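Local atomic coordinates of beta-galactosidase (Bacteroides thetaiotaomicron, PDB entry 5MUJ), a protein that is probably a glycoside hydrolase acting on the plant pectin rhamnogalacturonan II, and binds an oligosaccharide from side chain B of that pectin in a central pocket. Residues E329-K334 / C349-A354; S111-K116 / W182-K187; E32-I37 / N311-H316. One frame throughout, in Å; residues are numbered along the deposited sequence.

Interaction 1. Residues E329-K334 / C349-A354; sequences ELFAHK and CAVNNA. With RAM (alpha-L-rhamnopyranose), chain B.
H333 and C349 form an antiparallel hydrogen-bonded pair with an extra side-chain bond. C349 O accepts H333 N and H333 ND1 from opposite faces of its plane. H333 ND1 lies 3.1 Å from C349 O, and the oxygen sits in the imidazole plane. H333 CG lies between the backbone N and carbonyl carbon (chi1 74°), bringing ND1 there; the bond probably holds the ring's rotation. H333 NE2 then shares a hydrogen bond of 2.8 Å with RAM O4 of the rhamnose. K334 runs out extended; K334 NZ donates to RAM O3 at 2.6 Å and forms a salt bridge with D61. RAM C6 lies over one face of the F331 ring, toward the rim; L330 CG lies over the other.

Further out, F331 N and L330 N both donate to V351 O, a classic beta bulge. The F331 and V351 side chains lie side by side. Before the strand, E329 OE2 takes the N353 backbone N at 2.9 Å, and its carboxylate stacks on the N353 amide with the planes 12° apart.

The contact belongs to the hairpin of strands 331-340 and 343-351. Strand 331-340 is outermost in its four-stranded sheet, while A350 pairs with G358 of strand 357-363.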
loop_
_atom_site.group_PDB
_atom_site.type_symbol
_atom_site.label_atom_id
_atom_site.label_comp_id
_atom_site.label_asym_id
_atom_site.label_seq_id
_atom_site.Cartn_x
_atom_site.Cartn_y
_atom_site.Cartn_z
ATOM N N GLU A 329 -5.358 -8.988 16.020
ATOM C CA GLU A 329 -5.265 -10.406 16.290
ATOM C C GLU A 329 -5.540 -11.323 15.074
ATOM O O GLU A 329 -5.177 -12.484 15.121
ATOM C CB GLU A 329 -6.194 -10.794 17.426
ATOM C CG GLU A 329 -7.670 -10.773 17.071
ATOM C CD GLU A 329 -8.629 -10.761 18.257
ATOM O OE1 GLU A 329 -8.257 -11.182 19.380
ATOM O OE2 GLU A 329 -9.781 -10.334 18.049
ATOM N N LEU A 330 -6.179 -10.803 14.027
ATOM C CA LEU A 330 -6.459 -11.580 12.816
ATOM C C LEU A 330 -5.433 -11.284 11.724
ATOM O O LEU A 330 -4.757 -12.205 11.250
ATOM C CB LEU A 330 -7.882 -11.305 12.336
ATOM C CG LEU A 330 -8.308 -12.095 11.080
ATOM C CD1 LEU A 330 -8.235 -13.595 11.313
ATOM C CD2 LEU A 330 -9.702 -11.685 10.632
ATOM N N PHE A 331 -5.340 -10.011 11.315
ATOM C CA PHE A 331 -4.397 -9.574 10.315
ATOM C C PHE A 331 -3.571 -8.412 10.873
ATOM O O PHE A 331 -4.135 -7.496 11.503
ATOM C CB PHE A 331 -5.067 -9.063 9.017
ATOM C CG PHE A 331 -6.038 -10.015 8.350
ATOM C CD1 PHE A 331 -5.744 -11.358 8.227
ATOM C CD2 PHE A 331 -7.214 -9.533 7.756
ATOM C CE1 PHE A 331 -6.626 -12.210 7.572
ATOM C CE2 PHE A 331 -8.106 -10.390 7.126
ATOM C CZ PHE A 331 -7.795 -11.721 7.033
ATOM N N ALA A 332 -2.255 -8.424 10.669
ATOM C CA ALA A 332 -1.406 -7.247 11.000
ATOM C C ALA A 332 -0.501 -7.054 9.802
ATOM O O ALA A 332 0.475 -7.768 9.639
ATOM C CB ALA A 332 -0.592 -7.443 12.284
ATOM N N HIS A 333 -0.884 -6.143 8.919
ATOM C CA HIS A 333 -0.474 -6.251 7.532
ATOM C C HIS A 333 -0.661 -4.972 6.718
ATOM O O HIS A 333 -1.565 -4.175 6.965
ATOM C CB HIS A 333 -1.208 -7.442 6.856
ATOM C CG HIS A 333 -2.654 -7.211 6.560
ATOM N ND1 HIS A 333 -3.455 -6.322 7.226
ATOM C CD2 HIS A 333 -3.447 -7.750 5.597
ATOM C CE1 HIS A 333 -4.678 -6.344 6.729
ATOM N NE2 HIS A 333 -4.699 -7.209 5.733
ATOM N N LYS A 334 0.176 -4.867 5.682
ATOM C CA LYS A 334 0.267 -3.732 4.753
ATOM C C LYS A 334 1.175 -2.735 5.394
ATOM O O LYS A 334 1.155 -2.636 6.614
ATOM C CB LYS A 334 -1.094 -3.203 4.323
ATOM C CG LYS A 334 -2.040 -4.307 3.857
ATOM C CD LYS A 334 -3.299 -3.735 3.289
ATOM C CE LYS A 334 -4.245 -4.839 2.869
ATOM N NZ LYS A 334 -5.494 -4.262 2.336
ATOM N N CYS A 349 -2.097 -2.019 8.677
ATOM C CA CYS A 349 -3.539 -2.198 8.843
ATOM C C CYS A 349 -3.784 -3.324 9.831
ATOM O O CYS A 349 -3.285 -4.445 9.650
ATOM C CB CYS A 349 -4.230 -2.505 7.502
ATOM S SG CYS A 349 -5.979 -2.924 7.654
ATOM N N ALA A 350 -4.519 -2.997 10.903
ATOM C CA ALA A 350 -4.823 -3.912 11.974
ATOM C C ALA A 350 -6.257 -4.357 11.812
ATOM O O ALA A 350 -7.144 -3.500 11.676
ATOM C CB ALA A 350 -4.651 -3.166 13.308
ATOM N N VAL A 351 -6.468 -5.690 11.776
ATOM C CA VAL A 351 -7.771 -6.294 11.766
ATOM C C VAL A 351 -7.874 -7.336 12.881
ATOM O O VAL A 351 -6.971 -8.147 13.055
ATOM C CB VAL A 351 -8.029 -6.973 10.400
ATOM C CG1 VAL A 351 -9.439 -7.588 10.317
ATOM C CG2 VAL A 351 -7.781 -5.951 9.297
ATOM N N ASN A 352 -8.998 -7.331 13.603
ATOM C CA ASN A 352 -9.226 -8.269 14.695
ATOM C C ASN A 352 -10.245 -9.327 14.291
ATOM O O ASN A 352 -10.691 -9.348 13.136
ATOM C CB ASN A 352 -9.642 -7.509 15.970
ATOM C CG ASN A 352 -10.940 -6.728 15.824
ATOM O OD1 ASN A 352 -11.787 -6.985 14.954
ATOM N ND2 ASN A 352 -11.119 -5.763 16.723
ATOM N N ASN A 353 -10.603 -10.211 15.223
ATOM C CA ASN A 353 -11.508 -11.330 14.921
ATOM C C ASN A 353 -12.931 -10.863 14.667
ATOM O O ASN A 353 -13.666 -11.563 13.956
ATOM C CB ASN A 353 -11.514 -12.402 16.022
ATOM C CG ASN A 353 -10.214 -13.182 16.101
ATOM O OD1 ASN A 353 -9.497 -13.333 15.116
ATOM N ND2 ASN A 353 -9.900 -13.677 17.293
ATOM N N ALA A 354 -13.319 -9.704 15.225
ATOM C CA ALA A 354 -14.592 -9.054 14.817
ATOM C C ALA A 354 -14.539 -8.394 13.423
ATOM O O ALA A 354 -15.553 -7.880 12.937
ATOM C CB ALA A 354 -15.017 -8.034 15.847
HETATM C C1 RAM B . -7.888 -9.248 0.756
HETATM C C2 RAM B . -7.613 -7.767 0.785
HETATM C C3 RAM B . -7.783 -7.279 2.222
HETATM C C4 RAM B . -6.820 -8.075 3.104
HETATM C C5 RAM B . -6.939 -9.603 3.011
HETATM C C6 RAM B . -5.713 -10.310 3.566
HETATM O O2 RAM B . -6.262 -7.545 0.297
HETATM O O3 RAM B . -7.550 -5.873 2.343
HETATM O O4 RAM B . -7.095 -7.758 4.459
HETATM O O5 RAM B . -7.231 -10.126 1.691
HETATM O O HOH W 1 -12.098 -9.035 18.026
HETATM O O HOH W 2 -7.196 -14.652 14.809
#

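Interaction 2. Residues S111-K116 / W182-K187; sequences SYRDGK and WESLDK
R113 reaches from a loop to the carbonyls of S184 and L185 and the carboxylate of D186, and its guanidinium is the tight part of the contact. R113 NH2 donates to L185 O at 2.8 Å, with the oxygen close to the guanidinium plane. The donor stands above the carbonyl plane of L185, so it is not aimed at a lone pair. S184 OG lies over the centre of one guanidinium face, 3.1 Å from R113 CZ. It sits there without a hydrogen bond to R113; it bonds instead to R122. K116 CG packs on the opposite face, toward the rim. The R113 chain bends at chi3 (75°), which turns the flat group between these two neighbours. D118 holds NE by a salt bridge.

The other side is looser. R113 NH1 makes a weak bond to S184 O and a weak one to D186 OD1, at 3.1 Å, within a salt bridge. The guanidinium and carboxylate planes are 55° apart, far from a flat two-pronged pairing. A water joins NH1, weakly, to S184 N. D186 is exposed, and K116 NZ meets D186 OD2 at 2.7 Å from above the carboxylate plane. K116 comes to it through a bend at chi2 (-75°), after the type II turn R113-K116, where G115 has a positive phi.

An alanine in place of R113 would probably leave L185 O without this donor, D118 without its ion-pair partner and a gap over S184.

R113, D186 and K116 form one salt-bridge network. One carboxylate is shared by two cations at the surface. The network joins the loop after strand 104-110 to the edge strand 183-184 of the next sheet. The two cations probably favour the charged carboxylate of D186.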
loop_
_atom_site.group_PDB
_atom_site.type_symbol
_atom_site.label_atom_id
_atom_site.label_comp_id
_atom_site.label_asym_id
_atom_site.label_seq_id
_atom_site.Cartn_x
_atom_site.Cartn_y
_atom_site.Cartn_z
ATOM N N SER A 111 -13.176 11.057 -3.980
ATOM C CA SER A 111 -14.549 10.789 -3.579
ATOM C C SER A 111 -15.241 9.960 -4.673
ATOM O O SER A 111 -14.805 9.980 -5.812
ATOM C CB SER A 111 -15.285 12.102 -3.423
ATOM O OG SER A 111 -14.577 12.985 -2.564
ATOM N N TYR A 112 -16.363 9.342 -4.324
ATOM C CA TYR A 112 -17.190 8.640 -5.293
ATOM C C TYR A 112 -17.499 9.594 -6.439
ATOM O O TYR A 112 -17.950 10.718 -6.228
ATOM C CB TYR A 112 -18.512 8.133 -4.705
ATOM C CG TYR A 112 -18.378 7.154 -3.576
ATOM C CD1 TYR A 112 -17.741 5.930 -3.750
ATOM C CD2 TYR A 112 -18.876 7.480 -2.304
ATOM C CE1 TYR A 112 -17.591 5.070 -2.685
ATOM C CE2 TYR A 112 -18.736 6.620 -1.232
ATOM C CZ TYR A 112 -18.113 5.395 -1.430
ATOM O OH TYR A 112 -17.956 4.518 -0.398
ATOM N N ARG A 113 -17.269 9.099 -7.655
ATOM C CA ARG A 113 -17.267 9.924 -8.809
ATOM C C ARG A 113 -18.384 9.466 -9.793
ATOM O O ARG A 113 -18.170 8.645 -10.729
ATOM C CB ARG A 113 -15.871 9.980 -9.416
ATOM C CG ARG A 113 -15.847 10.881 -10.613
ATOM C CD ARG A 113 -14.485 11.238 -11.107
ATOM N NE ARG A 113 -13.857 10.114 -11.822
ATOM C CZ ARG A 113 -13.037 10.262 -12.868
ATOM N NH1 ARG A 113 -12.774 11.469 -13.417
ATOM N NH2 ARG A 113 -12.459 9.179 -13.396
ATOM N N ASP A 114 -19.591 9.978 -9.551
ATOM C CA ASP A 114 -20.797 9.534 -10.305
ATOM C C ASP A 114 -20.655 9.746 -11.810
ATOM O O ASP A 114 -20.183 10.799 -12.263
ATOM C CB ASP A 114 -22.046 10.284 -9.811
ATOM C CG ASP A 114 -22.492 9.842 -8.432
ATOM O OD1 ASP A 114 -22.423 8.643 -8.098
ATOM O OD2 ASP A 114 -22.915 10.718 -7.654
ATOM N N GLY A 115 -21.063 8.735 -12.596
ATOM C CA GLY A 115 -21.025 8.831 -14.046
ATOM C C GLY A 115 -19.707 8.462 -14.710
ATOM O O GLY A 115 -19.598 8.573 -15.939
ATOM N N LYS A 116 -18.727 8.002 -13.925
ATOM C CA LYS A 116 -17.403 7.660 -14.422
ATOM C C LYS A 116 -17.094 6.181 -14.149
ATOM O O LYS A 116 -17.808 5.525 -13.424
ATOM C CB LYS A 116 -16.360 8.588 -13.773
ATOM C CG LYS A 116 -16.543 10.039 -14.176
ATOM C CD LYS A 116 -16.080 10.304 -15.594
ATOM C CE LYS A 116 -16.501 11.682 -15.998
ATOM N NZ LYS A 116 -16.048 12.077 -17.324
ATOM N N TRP A 182 -8.544 15.627 -5.798
ATOM C CA TRP A 182 -7.535 15.519 -6.833
ATOM C C TRP A 182 -8.280 15.171 -8.157
ATOM O O TRP A 182 -9.372 14.673 -8.126
ATOM C CB TRP A 182 -6.525 14.424 -6.452
ATOM C CG TRP A 182 -5.635 14.722 -5.267
ATOM C CD1 TRP A 182 -5.984 15.304 -4.091
ATOM C CD2 TRP A 182 -4.241 14.455 -5.193
ATOM N NE1 TRP A 182 -4.901 15.352 -3.273
ATOM C CE2 TRP A 182 -3.805 14.855 -3.916
ATOM C CE3 TRP A 182 -3.316 13.861 -6.079
ATOM C CZ2 TRP A 182 -2.477 14.726 -3.511
ATOM C CZ3 TRP A 182 -2.004 13.722 -5.675
ATOM C CH2 TRP A 182 -1.589 14.164 -4.408
ATOM N N GLU A 183 -7.699 15.576 -9.271
ATOM C CA GLU A 183 -8.273 15.351 -10.602
ATOM C C GLU A 183 -7.886 13.994 -11.117
ATOM O O GLU A 183 -6.794 13.519 -10.888
ATOM C CB GLU A 183 -7.741 16.407 -11.567
ATOM C CG GLU A 183 -8.151 17.812 -11.162
ATOM C CD GLU A 183 -7.662 18.918 -12.073
ATOM O OE1 GLU A 183 -6.819 18.658 -12.967
ATOM O OE2 GLU A 183 -8.128 20.067 -11.860
ATOM N N SER A 184 -8.801 13.387 -11.834
ATOM C CA SER A 184 -8.538 12.049 -12.370
ATOM C C SER A 184 -8.940 11.863 -13.816
ATOM O O SER A 184 -9.760 12.612 -14.367
ATOM C CB SER A 184 -9.124 11.015 -11.461
ATOM O OG SER A 184 -10.489 11.133 -11.366
ATOM N N LEU A 185 -8.280 10.887 -14.423
ATOM C CA LEU A 185 -8.551 10.515 -15.844
ATOM C C LEU A 185 -9.864 9.769 -16.011
ATOM O O LEU A 185 -10.315 9.048 -15.122
ATOM C CB LEU A 185 -7.401 9.714 -16.416
ATOM C CG LEU A 185 -6.057 10.429 -16.556
ATOM C CD1 LEU A 185 -5.092 9.559 -17.319
ATOM C CD2 LEU A 185 -6.168 11.821 -17.198
ATOM N N ASP A 186 -10.446 9.893 -17.199
ATOM C CA ASP A 186 -11.733 9.286 -17.476
ATOM C C ASP A 186 -11.678 7.830 -17.986
ATOM O O ASP A 186 -12.726 7.246 -18.289
ATOM C CB ASP A 186 -12.504 10.196 -18.427
ATOM C CG ASP A 186 -12.986 11.458 -17.745
ATOM O OD1 ASP A 186 -12.761 11.666 -16.515
ATOM O OD2 ASP A 186 -13.618 12.269 -18.430
ATOM N N LYS A 187 -10.459 7.274 -18.000
ATOM C CA LYS A 187 -10.138 5.911 -18.316
ATOM C C LYS A 187 -9.067 5.442 -17.319
ATOM O O LYS A 187 -8.242 6.251 -16.874
ATOM C CB LYS A 187 -9.576 5.853 -19.750
ATOM C CG LYS A 187 -8.230 6.568 -19.966
ATOM C CD LYS A 187 -7.940 6.911 -21.428
ATOM C CE LYS A 187 -7.325 5.753 -22.203
ATOM N NZ LYS A 187 -7.552 5.841 -23.683
HETATM O O HOH W 3 -11.786 14.100 -11.822
#

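Interaction 3. Residues E32-I37 / N311-H316; sequences ERMEQI and NWTDWH
The N-terminal helix 31-41 packs here on the outermost strand, 313-314, of a four-stranded antiparallel sheet. M34, a selenomethionine, and W315 meet across the contact. The M34 chain folds back at chi2 and chi3 (-62° and -67°), which brings its methyl group against the backbone of T313 to W315. M34 CE lies 3.4 Å from W315 N and 3.5 Å from T313 O. M34 CE also meets W315 CB at 4.0 Å, while M34 CG touches the methyl CG2 of T313 at 4.2 Å.

W315 presents the edge of its indole to the helix. E35 CG lies in the ring plane, 3.8 Å from W315 CZ3. The carboxylate of E35 stands nearly upright to the indole, 82° between the planes. E35 OE2 goes on to the edge of the H316 imidazole, 3.2 Å from H316 CE1 and in the ring plane. No hydrogen bond crosses between the two segments; the fit is of van der Waals contacts and ring edges.

T313 OG1 bonds to V29 N, just before the helix, and W315 NE1 to A318 O. The indole is stacked with F303 and with Y38 of the helix. F303 belongs to strand 299-306, which pairs by backbone bonds with T313 and W315. M34 and I37 also rest on F303. The helix reaches strand 282-290 as well, through R33 on V282 and I37 on V284.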
loop_
_atom_site.group_PDB
_atom_site.type_symbol
_atom_site.label_atom_id
_atom_site.label_comp_id
_atom_site.label_asym_id
_atom_site.label_seq_id
_atom_site.Cartn_x
_atom_site.Cartn_y
_atom_site.Cartn_z
ATOM N N GLU A 32 24.202 -11.857 5.465
ATOM C CA GLU A 32 24.735 -10.793 6.317
ATOM C C GLU A 32 24.095 -9.422 6.070
ATOM O O GLU A 32 23.735 -8.743 7.023
ATOM C CB GLU A 32 26.247 -10.679 6.149
ATOM C CG GLU A 32 26.925 -9.830 7.223
ATOM C CD GLU A 32 28.435 -9.782 7.079
ATOM O OE1 GLU A 32 28.962 -10.157 6.006
ATOM O OE2 GLU A 32 29.096 -9.362 8.052
ATOM N N ARG A 33 23.969 -9.015 4.807
ATOM C CA ARG A 33 23.362 -7.722 4.470
ATOM C C ARG A 33 21.864 -7.770 4.787
ATOM O O ARG A 33 21.326 -6.790 5.323
ATOM C CB ARG A 33 23.664 -7.327 3.013
ATOM C CG ARG A 33 23.015 -6.052 2.462
ATOM C CD ARG A 33 23.495 -4.781 3.159
ATOM N NE ARG A 33 23.263 -3.541 2.387
ATOM C CZ ARG A 33 23.134 -2.302 2.897
ATOM N NH1 ARG A 33 23.192 -2.082 4.208
ATOM N NH2 ARG A 33 22.929 -1.258 2.088
HETATM N N MSE A 34 21.201 -8.908 4.534
HETATM C CA MSE A 34 19.768 -9.068 4.898
HETATM C C MSE A 34 19.548 -8.904 6.401
HETATM O O MSE A 34 18.590 -8.233 6.849
HETATM C CB MSE A 34 19.214 -10.393 4.400
HETATM C CG MSE A 34 19.153 -10.503 2.871
HETATM SE SE MSE A 34 17.971 -9.163 2.065
HETATM C CE MSE A 34 16.321 -9.904 2.813
ATOM N N GLU A 35 20.454 -9.471 7.182
ATOM C CA GLU A 35 20.403 -9.304 8.656
ATOM C C GLU A 35 20.610 -7.859 9.135
ATOM O O GLU A 35 19.919 -7.413 10.064
ATOM C CB GLU A 35 21.363 -10.303 9.312
ATOM C CG GLU A 35 20.850 -11.731 9.136
ATOM C CD GLU A 35 21.857 -12.812 9.455
ATOM O OE1 GLU A 35 22.921 -12.497 9.987
ATOM O OE2 GLU A 35 21.570 -13.998 9.170
ATOM N N GLN A 36 21.518 -7.128 8.489
ATOM C CA GLN A 36 21.711 -5.701 8.783
ATOM C C GLN A 36 20.454 -4.879 8.461
ATOM O O GLN A 36 20.106 -3.981 9.210
ATOM C CB GLN A 36 22.892 -5.131 8.009
ATOM C CG GLN A 36 24.249 -5.677 8.440
ATOM C CD GLN A 36 25.373 -5.327 7.477
ATOM O OE1 GLN A 36 25.166 -4.645 6.471
ATOM N NE2 GLN A 36 26.581 -5.802 7.786
ATOM N N ILE A 37 19.815 -5.155 7.326
ATOM C CA ILE A 37 18.561 -4.468 6.931
ATOM C C ILE A 37 17.462 -4.742 7.961
ATOM O O ILE A 37 16.795 -3.811 8.410
ATOM C CB ILE A 37 18.088 -4.873 5.510
ATOM C CG1 ILE A 37 19.071 -4.301 4.489
ATOM C CG2 ILE A 37 16.676 -4.345 5.238
ATOM C CD1 ILE A 37 18.968 -4.931 3.113
ATOM N N ASN A 311 15.101 -8.830 -9.353
ATOM C CA ASN A 311 15.414 -10.041 -8.614
ATOM C C ASN A 311 15.442 -9.719 -7.129
ATOM O O ASN A 311 16.283 -8.956 -6.689
ATOM C CB ASN A 311 16.763 -10.576 -9.058
ATOM C CG ASN A 311 16.790 -10.901 -10.521
ATOM O OD1 ASN A 311 17.460 -10.240 -11.291
ATOM N ND2 ASN A 311 16.009 -11.881 -10.909
ATOM N N TRP A 312 14.519 -10.318 -6.387
ATOM C CA TRP A 312 14.270 -9.946 -4.991
ATOM C C TRP A 312 14.689 -11.077 -4.090
ATOM O O TRP A 312 14.318 -12.203 -4.328
ATOM C CB TRP A 312 12.787 -9.619 -4.836
ATOM C CG TRP A 312 12.480 -8.304 -5.494
ATOM C CD1 TRP A 312 11.996 -8.107 -6.754
ATOM C CD2 TRP A 312 12.687 -6.975 -4.933
ATOM N NE1 TRP A 312 11.922 -6.753 -7.032
ATOM C CE2 TRP A 312 12.286 -6.040 -5.917
ATOM C CE3 TRP A 312 13.150 -6.495 -3.695
ATOM C CZ2 TRP A 312 12.370 -4.652 -5.722
ATOM C CZ3 TRP A 312 13.221 -5.098 -3.478
ATOM C CH2 TRP A 312 12.834 -4.192 -4.487
ATOM N N THR A 313 15.466 -10.761 -3.048
ATOM C CA THR A 313 15.872 -11.753 -2.052
ATOM C C THR A 313 14.947 -11.542 -0.858
ATOM O O THR A 313 14.858 -10.421 -0.342
ATOM C CB THR A 313 17.328 -11.536 -1.611
ATOM O OG1 THR A 313 18.217 -11.664 -2.738
ATOM C CG2 THR A 313 17.729 -12.539 -0.524
ATOM N N ASP A 314 14.285 -12.598 -0.421
ATOM C CA ASP A 314 13.296 -12.550 0.655
ATOM C C ASP A 314 14.012 -12.638 2.005
ATOM O O ASP A 314 14.944 -13.390 2.152
ATOM C CB ASP A 314 12.327 -13.731 0.471
ATOM C CG ASP A 314 10.910 -13.470 0.930
ATOM O OD1 ASP A 314 10.580 -12.384 1.445
ATOM O OD2 ASP A 314 10.090 -14.417 0.744
ATOM N N TRP A 315 13.595 -11.844 3.002
ATOM C CA TRP A 315 14.073 -12.041 4.353
ATOM C C TRP A 315 13.877 -13.450 4.894
ATOM O O TRP A 315 12.796 -13.976 4.846
ATOM C CB TRP A 315 13.341 -11.042 5.257
ATOM C CG TRP A 315 13.638 -11.095 6.768
ATOM C CD1 TRP A 315 12.704 -11.054 7.752
ATOM C CD2 TRP A 315 14.912 -11.198 7.434
ATOM N NE1 TRP A 315 13.309 -11.083 8.988
ATOM C CE2 TRP A 315 14.650 -11.189 8.828
ATOM C CE3 TRP A 315 16.236 -11.298 7.001
ATOM C CZ2 TRP A 315 15.670 -11.287 9.804
ATOM C CZ3 TRP A 315 17.240 -11.397 7.947
ATOM C CH2 TRP A 315 16.951 -11.365 9.353
ATOM N N HIS A 316 14.900 -13.991 5.554
ATOM C CA HIS A 316 14.850 -15.387 6.027
ATOM C C HIS A 316 14.559 -15.548 7.523
ATOM O O HIS A 316 14.586 -16.659 8.050
ATOM C CB HIS A 316 16.142 -16.102 5.663
ATOM C CG HIS A 316 17.365 -15.397 6.155
ATOM N ND1 HIS A 316 18.046 -15.788 7.288
ATOM C CD2 HIS A 316 18.015 -14.310 5.686
ATOM C CE1 HIS A 316 19.060 -14.973 7.487
ATOM N NE2 HIS A 316 19.079 -14.086 6.514
#

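The chain has five four-stranded antiparallel sheets, consistent with a five-bladed beta-propeller around the bound glycan. Interaction 1 supplies F331, H333 and K334 to the glycan pocket; the F331 side chain also lies about 5 Å from a bound arabinose. Interactions 2 and 3 are more peripheral, each centred about 21 Å from the centre of the chain, against 15 Å for interaction 1. They lie on opposite sides of that centre, about 40 Å apart between centres. None of the three touches another: nearest atoms are about 15 Å apart for 1 and 2, about 13 Å for 1 and 3, and about 23 Å for 2 and 3. Strand 313-314 of interaction 3 directly precedes strand 331-340 of interaction 1.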